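Local coordinates for glycosyl hydrolases family 2, sugar binding domain protein (Bacteroides uniformis str. 3978 T3 ii, PDB 6D1P) that probably hydrolyses O-glycosidic bonds as a family 2 beta-glucuronidase from a human gut bacterium, at residues Tyr487-Arg490 with Arg495-Glu498; Ala511-Asp516 with Asp558-Glu563. One frame throughout, in Å; residues are numbered along the deposited sequence.

Interaction 1: Tyr487-Arg490 with Arg495-Glu498; sequences YGRR and REME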
# COMPACT_ATOMS: atom_id res chain seq x y z
N TYR A 487 -31.21 -14.56 7.92
CA TYR A 487 -30.54 -14.63 9.21
C TYR A 487 -31.40 -15.27 10.29
O TYR A 487 -30.85 -15.66 11.34
CB TYR A 487 -30.11 -13.24 9.67
CG TYR A 487 -29.07 -12.57 8.80
CD1 TYR A 487 -27.83 -13.17 8.58
CD2 TYR A 487 -29.33 -11.34 8.20
CE1 TYR A 487 -26.87 -12.55 7.79
CE2 TYR A 487 -28.38 -10.71 7.41
CZ TYR A 487 -27.14 -11.33 7.22
OH TYR A 487 -26.20 -10.73 6.44
N GLY A 488 -32.71 -15.39 10.08
CA GLY A 488 -33.56 -16.06 11.04
C GLY A 488 -34.74 -16.79 10.45
O GLY A 488 -35.41 -16.27 9.56
N ARG A 489 -35.00 -18.00 10.96
CA ARG A 489 -36.18 -18.79 10.63
C ARG A 489 -36.33 -19.02 9.13
O ARG A 489 -35.36 -18.86 8.37
CB ARG A 489 -37.43 -18.12 11.22
CG ARG A 489 -37.22 -17.63 12.66
CD ARG A 489 -38.52 -17.23 13.35
NE ARG A 489 -39.46 -18.34 13.35
CZ ARG A 489 -40.77 -18.21 13.44
NH1 ARG A 489 -41.31 -16.99 13.55
NH2 ARG A 489 -41.55 -19.28 13.41
N ARG A 490 -37.52 -19.39 8.69
CA ARG A 490 -37.77 -19.73 7.29
C ARG A 490 -38.38 -18.54 6.57
O ARG A 490 -38.96 -17.64 7.20
CB ARG A 490 -38.68 -20.97 7.20
CG ARG A 490 -38.06 -22.23 7.83
CD ARG A 490 -39.00 -23.45 7.77
NE ARG A 490 -40.31 -23.16 8.35
CZ ARG A 490 -41.48 -23.29 7.72
NH1 ARG A 490 -41.54 -23.74 6.47
NH2 ARG A 490 -42.62 -22.98 8.35
N ARG A 495 -44.63 -13.36 6.97
CA ARG A 495 -45.80 -12.60 7.40
C ARG A 495 -45.90 -12.55 8.92
O ARG A 495 -46.16 -11.49 9.49
CB ARG A 495 -47.08 -13.20 6.80
CG ARG A 495 -48.34 -12.43 7.18
CD ARG A 495 -49.60 -13.27 6.99
NE ARG A 495 -50.00 -13.43 5.59
CZ ARG A 495 -50.56 -14.53 5.10
NH1 ARG A 495 -50.77 -15.58 5.89
NH2 ARG A 495 -50.91 -14.60 3.81
N GLU A 496 -45.68 -13.68 9.60
CA GLU A 496 -45.77 -13.71 11.05
C GLU A 496 -44.78 -12.71 11.68
O GLU A 496 -45.18 -11.87 12.49
CB GLU A 496 -45.53 -15.14 11.55
CG GLU A 496 -45.51 -15.30 13.09
CD GLU A 496 -45.07 -16.70 13.56
OE1 GLU A 496 -45.21 -17.69 12.79
OE2 GLU A 496 -44.58 -16.81 14.71
N MET A 497 -43.50 -12.76 11.26
CA MET A 497 -42.50 -11.82 11.76
C MET A 497 -42.83 -10.39 11.37
O MET A 497 -42.61 -9.45 12.15
CB MET A 497 -41.12 -12.21 11.24
CG MET A 497 -40.72 -13.62 11.58
SD MET A 497 -39.45 -14.30 10.48
CE MET A 497 -37.92 -13.61 11.14
N GLU A 498 -43.38 -10.19 10.17
CA GLU A 498 -43.75 -8.83 9.78
C GLU A 498 -44.90 -8.31 10.63
O GLU A 498 -44.90 -7.13 11.03
CB GLU A 498 -44.13 -8.79 8.30
CG GLU A 498 -44.07 -7.40 7.68
CD GLU A 498 -42.65 -7.03 7.27
OE1 GLU A 498 -41.74 -7.20 8.10
OE2 GLU A 498 -42.44 -6.60 6.11
O HOH W 1 -44.29 -20.32 13.70
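Arg489 reaches along the flank of Met497 to meet Glu496, and its side chain can be followed atom by atom. From CB, CG turns beside the backbone N and anti to the carbonyl carbon (chi1 -44°). CD comes 4.2 Å from Met497 SD, a loose approach, before a bend at chi3 turns the guanidinium toward the helix. NH1 then lies 3.9 Å from Met497 CG, which approaches obliquely. At its end, NH1 forms a salt bridge with Glu496 OE2 of 3.5 Å; the bond is long and weak although fairly straight (158°). NH2 donates to a water at 2.9 Å, and that water donates to Glu496 OE1, so direct and bridged links join the two ions. The carboxylate meets the guanidinium edge with its own plane turned 71° away, which excludes a flat two-pronged pairing. On the loop itself, Gly488 O lies 4.0 Å from Met497 CE. None of the touching residues is buried, so this is a contact at the protein surface. It joins the loop after barrel strand 477-479 to the first turn of helix 494-503, while Arg489 also shares backbone hydrogen bonds with Ala541.

Interaction 2: Ala511-Asp516 with Asp558-Glu563; sequences AEWGGD and DWHLKE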
# COMPACT_ATOMS: atom_id res chain seq x y z
N ALA A 511 -37.09 -2.06 6.70
CA ALA A 511 -35.85 -1.77 5.99
C ALA A 511 -34.91 -2.96 6.14
O ALA A 511 -34.55 -3.33 7.26
CB ALA A 511 -35.19 -0.50 6.52
N GLU A 512 -34.55 -3.55 4.99
CA GLU A 512 -33.55 -4.60 4.80
C GLU A 512 -34.18 -5.98 4.95
O GLU A 512 -34.73 -6.31 6.00
CB GLU A 512 -32.34 -4.46 5.75
CG GLU A 512 -31.58 -3.16 5.58
CD GLU A 512 -30.20 -3.16 6.27
OE1 GLU A 512 -29.62 -4.25 6.46
OE2 GLU A 512 -29.71 -2.07 6.64
N TRP A 513 -34.09 -6.77 3.88
CA TRP A 513 -34.42 -8.19 3.83
C TRP A 513 -33.96 -8.71 2.48
O TRP A 513 -33.72 -7.94 1.55
CB TRP A 513 -35.92 -8.46 4.00
CG TRP A 513 -36.76 -7.84 2.94
CD1 TRP A 513 -37.26 -6.57 2.92
CD2 TRP A 513 -37.23 -8.47 1.74
NE1 TRP A 513 -38.00 -6.36 1.78
CE2 TRP A 513 -38.01 -7.52 1.05
CE3 TRP A 513 -37.08 -9.75 1.20
CZ2 TRP A 513 -38.63 -7.82 -0.16
CZ3 TRP A 513 -37.69 -10.03 -0.01
CH2 TRP A 513 -38.45 -9.07 -0.67
N GLY A 514 -33.86 -10.03 2.38
CA GLY A 514 -33.40 -10.68 1.17
C GLY A 514 -32.35 -11.72 1.49
O GLY A 514 -32.55 -12.53 2.41
N GLY A 515 -31.21 -11.68 0.80
CA GLY A 515 -30.13 -12.61 1.08
C GLY A 515 -29.17 -12.70 -0.09
O GLY A 515 -29.41 -12.17 -1.17
N ASP A 516 -28.05 -13.39 0.17
CA ASP A 516 -26.97 -13.49 -0.80
C ASP A 516 -27.28 -14.54 -1.85
O ASP A 516 -27.87 -15.59 -1.57
CB ASP A 516 -25.64 -13.85 -0.12
CG ASP A 516 -25.12 -12.74 0.81
OD1 ASP A 516 -24.27 -11.93 0.36
OD2 ASP A 516 -25.55 -12.66 1.98
N ASP A 558 -39.69 -14.35 -4.16
CA ASP A 558 -41.03 -14.69 -4.64
C ASP A 558 -42.01 -14.71 -3.47
O ASP A 558 -43.00 -13.97 -3.45
CB ASP A 558 -40.96 -16.04 -5.35
CG ASP A 558 -42.22 -16.37 -6.14
OD1 ASP A 558 -42.18 -17.36 -6.89
OD2 ASP A 558 -43.24 -15.66 -6.04
N TRP A 559 -41.72 -15.53 -2.46
CA TRP A 559 -42.57 -15.62 -1.28
C TRP A 559 -42.85 -14.24 -0.67
O TRP A 559 -44.01 -13.83 -0.53
CB TRP A 559 -41.93 -16.53 -0.23
CG TRP A 559 -42.91 -16.80 0.84
CD1 TRP A 559 -43.17 -16.01 1.93
CD2 TRP A 559 -43.83 -17.89 0.90
NE1 TRP A 559 -44.18 -16.57 2.68
CE2 TRP A 559 -44.61 -17.73 2.07
CE3 TRP A 559 -44.07 -19.02 0.08
CZ2 TRP A 559 -45.60 -18.64 2.46
CZ3 TRP A 559 -45.06 -19.93 0.47
CH2 TRP A 559 -45.82 -19.73 1.64
N HIS A 560 -41.79 -13.51 -0.29
CA HIS A 560 -41.98 -12.19 0.31
C HIS A 560 -42.92 -11.34 -0.53
O HIS A 560 -43.84 -10.71 -0.00
CB HIS A 560 -40.64 -11.47 0.48
CG HIS A 560 -39.87 -11.87 1.70
ND1 HIS A 560 -39.15 -13.04 1.78
CD2 HIS A 560 -39.67 -11.23 2.88
CE1 HIS A 560 -38.56 -13.11 2.96
NE2 HIS A 560 -38.86 -12.03 3.64
N LEU A 561 -42.68 -11.31 -1.85
CA LEU A 561 -43.45 -10.43 -2.72
C LEU A 561 -44.92 -10.84 -2.79
O LEU A 561 -45.82 -9.99 -2.82
CB LEU A 561 -42.84 -10.40 -4.12
CG LEU A 561 -41.49 -9.66 -4.22
CD1 LEU A 561 -40.86 -9.86 -5.58
CD2 LEU A 561 -41.68 -8.18 -3.94
N LYS A 562 -45.19 -12.14 -2.82
CA LYS A 562 -46.59 -12.54 -2.88
C LYS A 562 -47.27 -12.34 -1.54
O LYS A 562 -48.47 -12.08 -1.50
CB LYS A 562 -46.73 -13.97 -3.40
CG LYS A 562 -46.24 -15.06 -2.49
CD LYS A 562 -47.39 -15.76 -1.78
CE LYS A 562 -46.88 -17.03 -1.09
NZ LYS A 562 -47.95 -17.72 -0.30
N GLU A 563 -46.51 -12.40 -0.43
CA GLU A 563 -47.11 -12.10 0.87
C GLU A 563 -47.49 -10.63 0.97
O GLU A 563 -48.54 -10.29 1.54
CB GLU A 563 -46.17 -12.50 1.99
CG GLU A 563 -45.91 -14.01 2.06
CD GLU A 563 -47.17 -14.82 2.33
OE1 GLU A 563 -47.31 -15.34 3.46
OE2 GLU A 563 -48.02 -14.95 1.42
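Trp513 and His560 form an offset stack, the feature that joins the loop 511-516 to the helical segment 558-563. Along that helix, Asp558 points away from the tryptophan and its carboxylate bonds instead to Tyr616, Tyr646 and the backbone N of Ala673. Trp559 likewise takes no part in the stack; its ring carries Lys562 CE over one face, 3.6 Å above the plane. His560 is the residue that engages. Its imidazole lies nearly parallel to the six-membered ring of Trp513, with planes at 11° and centroids 4.3 Å apart. The overlap is partial: His560 CD2 sits over the tryptophan near CE3, 3.4 Å away, while His560 CB lies 3.3 Å from Trp513 CZ3, so the methylene extends the contact to the far end of the indole. Trp513 CG sits between its backbone N and carbonyl carbon (chi1 61°), which sends the indole out from the loop toward the helix. The imidazole is fixed by a hydrogen bond between His560 ND1 and Leu556 O, one turn earlier, and it also meets the ring of Tyr494. Leu561 comes next; its CD2 stays 4.7 Å from Trp513 CH2, and its main packing is on helix 609-617. Lys562 and Glu563 close the segment with a weak salt bridge of their own, Lys562 NZ to Glu563 OE2 at 3.3 Å. The contact is buried: the loop leaving barrel strand 510-511, where Glu512 pairs with Arg362 of strand 360-362, is pinned by its tryptophan to helix 550-564, which precedes strand 572-574 in the beta/alpha barrel.

Overall arrangement
Both contacts lie in the later part of the TIM barrel and follow one another along the chain, neither nesting nor crossing. After strand 477-479, interaction 1 closes a short loop, with four residues between its segments, onto helix 494-503. That helix leads to strand 510-511, from which interaction 2 spans 41 intervening residues before closing on helix 550-564, ahead of strand 572-574. The centres of the two contacts are about 10 Å apart. Helices 494-503 and 550-564 come close where Arg495 NH2 lies 3.7 Å from Glu563 OE1, a long, weak ion pair. Lys597 adds a second link, bonding to both Tyr487 and Asp516, one from each loop.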